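Local coordinates for protein pid-3 (Caenorhabditis elegans, PDB 7OCZ) that probably acts in piRNA biogenesis and chromosome segregation and contains a small domain resembling an RNA-recognition motif, at residues 12-17 and 48-53. Residues are numbered along the deposited sequence; the frame is centred on the assembly and turned at random.
Sequences ENMLKI and SAVVAL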
# COMPACT_ATOMS: atom_id res chain seq x y z
N GLU A 12 11.21 9.90 -14.67
CA GLU A 12 11.19 11.08 -13.83
C GLU A 12 10.22 10.94 -12.65
O GLU A 12 10.34 11.68 -11.67
CB GLU A 12 10.81 12.31 -14.66
CG GLU A 12 11.67 12.50 -15.91
CD GLU A 12 12.71 13.59 -15.75
OE1 GLU A 12 12.55 14.45 -14.85
OE2 GLU A 12 13.69 13.60 -16.53
N ASN A 13 9.28 10.00 -12.74
CA ASN A 13 8.31 9.78 -11.67
C ASN A 13 8.76 8.72 -10.68
O ASN A 13 7.99 8.37 -9.78
CB ASN A 13 6.95 9.37 -12.26
CG ASN A 13 6.47 10.32 -13.35
OD1 ASN A 13 6.84 11.49 -13.38
ND2 ASN A 13 5.62 9.81 -14.24
N MET A 14 9.99 8.22 -10.80
CA MET A 14 10.44 7.06 -10.05
C MET A 14 11.25 7.48 -8.84
O MET A 14 12.05 8.41 -8.90
CB MET A 14 11.30 6.14 -10.90
CG MET A 14 10.76 5.93 -12.28
SD MET A 14 9.59 4.59 -12.27
CE MET A 14 10.71 3.22 -12.54
N LEU A 15 11.07 6.74 -7.75
CA LEU A 15 11.76 6.96 -6.50
C LEU A 15 12.57 5.71 -6.18
O LEU A 15 12.11 4.59 -6.39
CB LEU A 15 10.74 7.25 -5.40
CG LEU A 15 11.20 7.54 -3.98
CD1 LEU A 15 11.89 8.90 -4.04
CD2 LEU A 15 10.03 7.58 -3.03
N LYS A 16 13.79 5.89 -5.68
CA LYS A 16 14.59 4.80 -5.16
C LYS A 16 14.50 4.81 -3.64
O LYS A 16 14.71 5.86 -3.03
CB LYS A 16 16.06 4.94 -5.57
CG LYS A 16 16.34 4.70 -7.03
CD LYS A 16 17.76 5.16 -7.38
CE LYS A 16 18.78 4.09 -7.11
NZ LYS A 16 20.06 4.42 -7.80
N ILE A 17 14.21 3.66 -3.04
CA ILE A 17 14.05 3.58 -1.59
C ILE A 17 14.76 2.33 -1.08
O ILE A 17 14.63 1.25 -1.67
CB ILE A 17 12.56 3.60 -1.18
CG1 ILE A 17 12.41 3.55 0.35
CG2 ILE A 17 11.78 2.48 -1.88
CD1 ILE A 17 11.02 3.96 0.85
N SER A 48 15.60 -3.03 -0.81
CA SER A 48 15.61 -1.93 -1.76
C SER A 48 14.55 -2.15 -2.85
O SER A 48 14.27 -3.28 -3.24
CB SER A 48 16.99 -1.76 -2.39
OG SER A 48 17.31 -2.87 -3.20
N ALA A 49 13.97 -1.05 -3.32
CA ALA A 49 12.95 -1.09 -4.35
C ALA A 49 13.00 0.19 -5.17
O ALA A 49 13.66 1.17 -4.80
CB ALA A 49 11.55 -1.27 -3.76
N VAL A 50 12.30 0.18 -6.30
CA VAL A 50 12.04 1.36 -7.10
C VAL A 50 10.52 1.53 -7.18
O VAL A 50 9.80 0.56 -7.42
CB VAL A 50 12.66 1.26 -8.51
CG1 VAL A 50 12.27 2.46 -9.35
CG2 VAL A 50 14.17 1.17 -8.41
N VAL A 51 10.05 2.76 -6.96
CA VAL A 51 8.63 3.03 -6.79
C VAL A 51 8.22 4.13 -7.76
O VAL A 51 8.86 5.18 -7.82
CB VAL A 51 8.32 3.44 -5.34
CG1 VAL A 51 6.85 3.81 -5.18
CG2 VAL A 51 8.72 2.33 -4.37
N ALA A 52 7.15 3.89 -8.52
CA ALA A 52 6.62 4.88 -9.45
C ALA A 52 5.61 5.75 -8.72
O ALA A 52 4.60 5.25 -8.21
CB ALA A 52 5.97 4.20 -10.65
N LEU A 53 5.88 7.05 -8.65
CA LEU A 53 4.94 8.02 -8.11
C LEU A 53 4.22 8.73 -9.26
O LEU A 53 4.35 8.35 -10.43
CB LEU A 53 5.64 9.01 -7.19
CG LEU A 53 6.37 8.41 -5.98
CD1 LEU A 53 6.83 9.52 -5.06
CD2 LEU A 53 5.49 7.42 -5.24
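Two successive bends in Met-14, chi2 and chi3 both -87°, curl its thioether over the neighbouring strand, where CE meets Val-50 CG1 at 3.6 Å and SD lies 4.0 Å from Ala-52 CB. The long, flexible methionine can span both partners, and the short side chain of Ala-52 lets the sulfur lie close to the strand. On the other face, Ile-17 sends CG1 anti to its backbone N (chi1 -179°), which turns CG2 to Val-51 CG2 at 3.9 Å; Ala-49 CB flanks the same methyl. Beta-branched valine and isoleucine suit the extended backbone. The strands run antiparallel, and paired bonds join Leu-15 with Val-51 (Leu-15 N to Val-51 O 2.7 Å) and Ile-17 with Ala-49 (Ala-49 N to Ile-17 O 2.9 Å). Beyond Ala-52, Leu-53 N still reaches Asn-13 O at 2.7 Å, extending the pairing past the strand start. The order of strands and helices is that of an RNA-recognition-motif fold, whose two central strands usually carry RNP2 and RNP1; here Met-14, Lys-16, Val-50 and Ala-52, facing one way, are all non-aromatic. On the face of Leu-15 and Ile-17, Leu-15 and Leu-53 pack on Ala-62 of helix 56-66, while strands 75-81 and 40-45 flank the pair, hydrogen-bonded to Lys-16 and Val-50 respectively.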